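Local coordinates for protein prolyl oligopeptidase (PDB 1YR2) that probably acts as a serine peptidase that cleaves oligopeptides after proline and, less often, after alanine, at residues A162-D173 with L177-R189. Residues are numbered along the deposited sequence; the frame is centred on the assembly and turned at random.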
ATOM      1  N   ALA A 162      20.101  -1.246  16.264  1.00 30.48           N
ATOM      2  CA  ALA A 162      20.422   0.079  16.832  1.00 29.60           C
ATOM      3  C   ALA A 162      20.946   0.995  15.716  1.00 28.20           C
ATOM      4  O   ALA A 162      20.950   2.219  15.840  1.00 29.24           O
ATOM      5  CB  ALA A 162      21.479  -0.050  17.934  1.00 29.47           C
ATOM      6  N   THR A 163      21.446   0.388  14.658  1.00 26.18           N
ATOM      7  CA  THR A 163      22.090   1.119  13.571  1.00 24.71           C
ATOM      8  C   THR A 163      21.534   0.599  12.279  1.00 22.82           C
ATOM      9  O   THR A 163      21.705  -0.578  11.956  1.00 23.98           O
ATOM     10  CB  THR A 163      23.606   0.891  13.600  1.00 24.51           C
ATOM     11  OG1 THR A 163      24.103   1.208  14.903  1.00 27.84           O
ATOM     12  CG2 THR A 163      24.329   1.831  12.722  1.00 25.08           C
ATOM     13  N   ALA A 164      20.896   1.471  11.525  1.00 19.87           N
ATOM     14  CA  ALA A 164      20.144   1.060  10.346  1.00 18.60           C
ATOM     15  C   ALA A 164      20.786   1.654   9.097  1.00 17.44           C
ATOM     16  O   ALA A 164      21.292   2.753   9.134  1.00 16.95           O
ATOM     17  CB  ALA A 164      18.691   1.499  10.476  1.00 17.92           C
ATOM     18  N   LEU A 165      20.776   0.905   8.016  1.00 16.95           N
ATOM     19  CA  LEU A 165      21.076   1.466   6.684  1.00 16.86           C
ATOM     20  C   LEU A 165      19.840   2.095   6.154  1.00 16.91           C
ATOM     21  O   LEU A 165      18.778   1.458   6.071  1.00 17.64           O
ATOM     22  CB  LEU A 165      21.510   0.385   5.745  1.00 17.35           C
ATOM     23  CG  LEU A 165      21.706   0.676   4.284  1.00 16.43           C
ATOM     24  CD1 LEU A 165      22.813   1.661   4.038  1.00 16.33           C
ATOM     25  CD2 LEU A 165      22.002  -0.631   3.573  1.00 17.30           C
ATOM     26  N   ASP A 166      19.966   3.374   5.831  1.00 16.09           N
ATOM     27  CA  ASP A 166      18.872   4.178   5.324  1.00 16.95           C
ATOM     28  C   ASP A 166      18.943   4.161   3.793  1.00 16.79           C
ATOM     29  O   ASP A 166      18.109   3.499   3.103  1.00 19.38           O
ATOM     30  CB  ASP A 166      18.962   5.621   5.902  1.00 17.26           C
ATOM     31  CG  ASP A 166      17.882   6.550   5.334  1.00 21.13           C
ATOM     32  OD1 ASP A 166      17.038   6.089   4.496  1.00 26.46           O
ATOM     33  OD2 ASP A 166      17.798   7.770   5.616  1.00 22.70           O
ATOM     34  N   ALA A 167      19.979   4.776   3.236  1.00 15.02           N
ATOM     35  CA  ALA A 167      20.061   4.934   1.778  1.00 13.77           C
ATOM     36  C   ALA A 167      21.435   4.572   1.266  1.00 13.49           C
ATOM     37  O   ALA A 167      22.398   4.573   2.034  1.00 10.72           O
ATOM     38  CB  ALA A 167      19.733   6.385   1.382  1.00 15.53           C
ATOM     39  N   TRP A 168      21.548   4.268  -0.046  1.00 10.17           N
ATOM     40  CA  TRP A 168      22.851   3.967  -0.640  1.00  9.86           C
ATOM     41  C   TRP A 168      22.838   4.450  -2.097  1.00 10.23           C
ATOM     42  O   TRP A 168      21.789   4.538  -2.665  1.00 10.25           O
ATOM     43  CB  TRP A 168      23.222   2.494  -0.567  1.00 10.17           C
ATOM     44  CG  TRP A 168      22.241   1.551  -1.151  1.00 12.12           C
ATOM     45  CD1 TRP A 168      21.229   0.961  -0.504  1.00 15.16           C
ATOM     46  CD2 TRP A 168      22.171   1.089  -2.518  1.00  9.60           C
ATOM     47  NE1 TRP A 168      20.525   0.150  -1.362  1.00 15.78           N
ATOM     48  CE2 TRP A 168      21.072   0.222  -2.605  1.00 14.20           C
ATOM     49  CE3 TRP A 168      22.933   1.299  -3.642  1.00 12.06           C
ATOM     50  CZ2 TRP A 168      20.709  -0.437  -3.774  1.00 13.30           C
ATOM     51  CZ3 TRP A 168      22.573   0.639  -4.836  1.00 14.02           C
ATOM     52  CH2 TRP A 168      21.472  -0.217  -4.881  1.00 14.83           C
ATOM     53  N   ALA A 169      24.016   4.744  -2.629  1.00  9.23           N
ATOM     54  CA  ALA A 169      24.187   5.190  -3.988  1.00 10.90           C
ATOM     55  C   ALA A 169      25.566   4.796  -4.427  1.00  9.79           C
ATOM     56  O   ALA A 169      26.576   5.169  -3.812  1.00 11.38           O
ATOM     57  CB  ALA A 169      23.990   6.671  -4.097  1.00 11.24           C
ATOM     58  N   ALA A 170      25.632   4.047  -5.515  1.00 10.22           N
ATOM     59  CA  ALA A 170      26.900   3.753  -6.140  1.00 10.27           C
ATOM     60  C   ALA A 170      27.339   4.951  -7.006  1.00 11.61           C
ATOM     61  O   ALA A 170      26.503   5.632  -7.640  1.00 12.35           O
ATOM     62  CB  ALA A 170      26.787   2.529  -6.967  1.00 10.39           C
ATOM     63  N   SER A 171      28.652   5.155  -7.094  1.00 10.47           N
ATOM     64  CA  SER A 171      29.217   6.177  -7.959  1.00 11.56           C
ATOM     65  C   SER A 171      28.946   5.891  -9.439  1.00 11.59           C
ATOM     66  O   SER A 171      28.575   4.766  -9.836  1.00 10.39           O
ATOM     67  CB  SER A 171      30.747   6.332  -7.705  1.00 11.49           C
ATOM     68  OG  SER A 171      31.468   5.153  -8.039  1.00 12.18           O
ATOM     69  N   ASP A 172      29.170   6.901 -10.279  1.00 12.98           N
ATOM     70  CA  ASP A 172      28.808   6.783 -11.702  1.00 15.13           C
ATOM     71  C   ASP A 172      29.530   5.635 -12.379  1.00 15.03           C
ATOM     72  O   ASP A 172      28.962   4.948 -13.254  1.00 14.56           O
ATOM     73  CB  ASP A 172      29.088   8.097 -12.463  1.00 16.96           C
ATOM     74  CG  ASP A 172      28.072   9.206 -12.147  1.00 20.18           C
ATOM     75  OD1 ASP A 172      27.110   8.969 -11.362  1.00 24.17           O
ATOM     76  OD2 ASP A 172      28.150  10.361 -12.656  1.00 23.40           O
ATOM     77  N   ASP A 173      30.777   5.374 -11.980  1.00 13.19           N
ATOM     78  CA  ASP A 173      31.532   4.266 -12.581  1.00 14.49           C
ATOM     79  C   ASP A 173      31.554   2.991 -11.718  1.00 13.30           C
ATOM     80  O   ASP A 173      32.222   2.014 -12.057  1.00 13.99           O
ATOM     81  CB  ASP A 173      32.956   4.711 -12.896  1.00 14.96           C
ATOM     82  CG  ASP A 173      33.782   4.949 -11.638  1.00 18.63           C
ATOM     83  OD1 ASP A 173      33.242   4.776 -10.492  1.00 21.06           O
ATOM     84  OD2 ASP A 173      34.977   5.374 -11.699  1.00 24.20           O
ATOM     85  N   LEU A 177      30.874   3.350  -3.153  1.00 11.79           N
ATOM     86  CA  LEU A 177      29.498   3.371  -2.717  1.00 12.50           C
ATOM     87  C   LEU A 177      29.377   4.224  -1.472  1.00 13.20           C
ATOM     88  O   LEU A 177      30.161   4.115  -0.523  1.00 13.72           O
ATOM     89  CB  LEU A 177      29.005   1.950  -2.488  1.00 13.56           C
ATOM     90  CG  LEU A 177      27.532   1.876  -2.113  1.00 15.90           C
ATOM     91  CD1 LEU A 177      26.776   1.227  -3.178  1.00 18.15           C
ATOM     92  CD2 LEU A 177      27.386   1.206  -0.789  1.00 19.24           C
ATOM     93  N   ALA A 178      28.395   5.100  -1.507  1.00 11.84           N
ATOM     94  CA  ALA A 178      28.085   5.981  -0.414  1.00 11.85           C
ATOM     95  C   ALA A 178      26.850   5.441   0.232  1.00 11.96           C
ATOM     96  O   ALA A 178      25.936   4.964  -0.459  1.00 11.34           O
ATOM     97  CB  ALA A 178      27.841   7.416  -0.914  1.00 12.21           C
ATOM     98  N   TYR A 179      26.794   5.516   1.570  1.00 10.81           N
ATOM     99  CA  TYR A 179      25.614   5.114   2.256  1.00 10.41           C
ATOM    100  C   TYR A 179      25.334   5.917   3.498  1.00 10.86           C
ATOM    101  O   TYR A 179      26.247   6.445   4.089  1.00 10.86           O
ATOM    102  CB  TYR A 179      25.640   3.609   2.538  1.00 10.91           C
ATOM    103  CG  TYR A 179      26.731   3.178   3.419  1.00 12.69           C
ATOM    104  CD1 TYR A 179      28.027   3.024   2.934  1.00 12.46           C
ATOM    105  CD2 TYR A 179      26.474   2.851   4.733  1.00 13.80           C
ATOM    106  CE1 TYR A 179      29.047   2.588   3.775  1.00 14.82           C
ATOM    107  CE2 TYR A 179      27.484   2.454   5.556  1.00 15.43           C
ATOM    108  CZ  TYR A 179      28.752   2.299   5.066  1.00 14.09           C
ATOM    109  OH  TYR A 179      29.767   1.871   5.893  1.00 13.70           O
ATOM    110  N   SER A 180      24.049   5.999   3.842  1.00 11.37           N
ATOM    111  CA  SER A 180      23.548   6.770   4.972  1.00 13.11           C
ATOM    112  C   SER A 180      23.162   5.843   6.125  1.00 12.48           C
ATOM    113  O   SER A 180      22.387   4.884   5.911  1.00 12.64           O
ATOM    114  CB  SER A 180      22.290   7.454   4.495  1.00 13.99           C
ATOM    115  OG  SER A 180      21.963   8.412   5.389  1.00 23.75           O
ATOM    116  N   VAL A 181      23.589   6.181   7.327  1.00 12.39           N
ATOM    117  CA  VAL A 181      23.390   5.358   8.517  1.00 14.23           C
ATOM    118  C   VAL A 181      22.608   6.131   9.566  1.00 14.60           C
ATOM    119  O   VAL A 181      22.919   7.284   9.832  1.00 14.43           O
ATOM    120  CB  VAL A 181      24.748   4.984   9.160  1.00 15.09           C
ATOM    121  CG1 VAL A 181      24.532   4.112  10.351  1.00 17.86           C
ATOM    122  CG2 VAL A 181      25.675   4.257   8.152  1.00 17.49           C
ATOM    123  N   GLN A 182      21.639   5.478  10.181  1.00 15.52           N
ATOM    124  CA  GLN A 182      20.802   6.099  11.194  1.00 17.04           C
ATOM    125  C   GLN A 182      21.128   5.390  12.482  1.00 18.62           C
ATOM    126  O   GLN A 182      21.043   4.166  12.530  1.00 18.12           O
ATOM    127  CB  GLN A 182      19.332   5.883  10.857  1.00 17.07           C
ATOM    128  CG  GLN A 182      18.365   6.224  12.017  1.00 18.85           C
ATOM    129  CD  GLN A 182      16.916   5.943  11.648  1.00 19.04           C
ATOM    130  OE1 GLN A 182      16.613   4.917  11.040  1.00 21.71           O
ATOM    131  NE2 GLN A 182      16.038   6.843  11.996  1.00 19.03           N
ATOM    132  N   ASP A 183      21.433   6.143  13.522  1.00 20.70           N
ATOM    133  CA  ASP A 183      21.653   5.581  14.864  1.00 24.18           C
ATOM    134  C   ASP A 183      20.399   5.775  15.701  1.00 25.17           C
ATOM    135  O   ASP A 183      19.931   6.896  15.889  1.00 25.88           O
ATOM    136  CB  ASP A 183      22.864   6.223  15.537  1.00 24.99           C
ATOM    137  CG  ASP A 183      24.192   5.641  15.021  1.00 30.34           C
ATOM    138  OD1 ASP A 183      24.669   4.610  15.566  1.00 36.03           O
ATOM    139  OD2 ASP A 183      24.816   6.122  14.033  1.00 37.58           O
ATOM    140  N   GLY A 184      19.861   4.672  16.203  1.00 27.11           N
ATOM    141  CA  GLY A 184      18.608   4.695  16.947  1.00 27.98           C
ATOM    142  C   GLY A 184      17.475   5.134  16.043  1.00 27.86           C
ATOM    143  O   GLY A 184      17.346   4.676  14.887  1.00 29.46           O
ATOM    144  N   GLY A 185      16.625   5.992  16.572  1.00 27.14           N
ATOM    145  CA  GLY A 185      15.542   6.538  15.779  1.00 26.80           C
ATOM    146  C   GLY A 185      15.772   7.998  15.433  1.00 25.52           C
ATOM    147  O   GLY A 185      14.820   8.715  15.161  1.00 27.09           O
ATOM    148  N   SER A 186      17.021   8.444  15.461  1.00 23.64           N
ATOM    149  CA  SER A 186      17.364   9.821  15.089  1.00 21.81           C
ATOM    150  C   SER A 186      17.046  10.158  13.628  1.00 21.21           C
ATOM    151  O   SER A 186      17.123   9.306  12.743  1.00 20.69           O
ATOM    152  CB  SER A 186      18.845  10.050  15.343  1.00 21.85           C
ATOM    153  OG  SER A 186      19.172  11.380  15.065  1.00 19.67           O
ATOM    154  N   ASP A 187      16.697  11.413  13.364  1.00 20.15           N
ATOM    155  CA  ASP A 187      16.591  11.910  11.971  1.00 20.45           C
ATOM    156  C   ASP A 187      17.946  12.281  11.369  1.00 18.53           C
ATOM    157  O   ASP A 187      18.047  12.476  10.164  1.00 17.76           O
ATOM    158  CB  ASP A 187      15.696  13.145  11.921  1.00 21.31           C
ATOM    159  CG  ASP A 187      14.242  12.833  12.167  1.00 23.95           C
ATOM    160  OD1 ASP A 187      13.750  11.766  11.708  1.00 25.94           O
ATOM    161  OD2 ASP A 187      13.515  13.648  12.772  1.00 26.33           O
ATOM    162  N   TRP A 188      18.960  12.449  12.221  1.00 18.02           N
ATOM    163  CA  TRP A 188      20.319  12.731  11.754  1.00 16.95           C
ATOM    164  C   TRP A 188      20.851  11.471  11.033  1.00 15.67           C
ATOM    165  O   TRP A 188      20.445  10.355  11.356  1.00 15.55           O
ATOM    166  CB  TRP A 188      21.246  13.052  12.920  1.00 17.76           C
ATOM    167  CG  TRP A 188      20.997  14.401  13.625  1.00 18.93           C
ATOM    168  CD1 TRP A 188      20.647  14.601  14.952  1.00 20.32           C
ATOM    169  CD2 TRP A 188      21.118  15.706  13.046  1.00 18.37           C
ATOM    170  NE1 TRP A 188      20.523  15.951  15.205  1.00 19.76           N
ATOM    171  CE2 TRP A 188      20.816  16.653  14.062  1.00 20.76           C
ATOM    172  CE3 TRP A 188      21.455  16.179  11.758  1.00 13.26           C
ATOM    173  CZ2 TRP A 188      20.823  18.039  13.822  1.00 18.64           C
ATOM    174  CZ3 TRP A 188      21.487  17.533  11.525  1.00 16.84           C
ATOM    175  CH2 TRP A 188      21.178  18.466  12.565  1.00 15.44           C
ATOM    176  N   ARG A 189      21.782  11.660  10.105  1.00 12.88           N
ATOM    177  CA  ARG A 189      22.433  10.574   9.420  1.00 12.18           C
ATOM    178  C   ARG A 189      23.920  10.817   9.400  1.00 12.35           C
ATOM    179  O   ARG A 189      24.403  11.972   9.514  1.00 11.99           O
ATOM    180  CB  ARG A 189      21.931  10.486   8.002  1.00 11.95           C
ATOM    181  CG  ARG A 189      20.491  10.099   7.874  1.00 13.21           C
ATOM    182  CD  ARG A 189      20.154   8.672   8.308  1.00 12.01           C
ATOM    183  NE  ARG A 189      18.743   8.394   8.096  1.00 13.40           N
ATOM    184  CZ  ARG A 189      17.793   8.615   8.993  1.00 17.14           C
ATOM    185  NH1 ARG A 189      18.070   9.145  10.163  1.00 17.69           N
ATOM    186  NH2 ARG A 189      16.547   8.340   8.701  1.00 18.02           N
TER
HETATM  187  O   HOH W   1      19.571   9.206   4.235  1.00 20.00           O
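D166 and R189 form a salt bridge: OD2 of D166 accepts from NE of R189, the two atoms 2.7 Å apart, on its anti side and 25° out of the carboxylate plane. The carboxylate and guanidinium planes stand 65° apart. CB of Q182 lies 3.4 Å above the guanidinium plane of R189, offset toward its rim, while NH1 bonds to the carbonyls of S186 and W188. A water links D166 OD2 to S180 OG. Replacing R189 with a methionine would probably leave the D166 carboxylate without its counter-charge and the S186 carbonyl with one donor fewer.

The backbones illustrate how an antiparallel hairpin tolerates an inserted residue. A164 and Q182 exchange two N-H...O bonds, as do A169 and A178; between, a beta bulge sets D166 and A167 opposite S180, with D166 N giving to S180 O and S180 N to A167 O. These are the first two strands of a four-stranded blade of the N-terminal seven-bladed beta-propeller, and R189 reaches from the third.

Apolar contacts line the face that carries L165, W168, L177 and Y179. L165, its CG anti to the backbone N (chi1 172°), brings CD1 to 3.7 Å from CB of Y179. CD1 of L177 touches W168 CE3 at 3.9 Å, and F122 of the preceding blade packs against both.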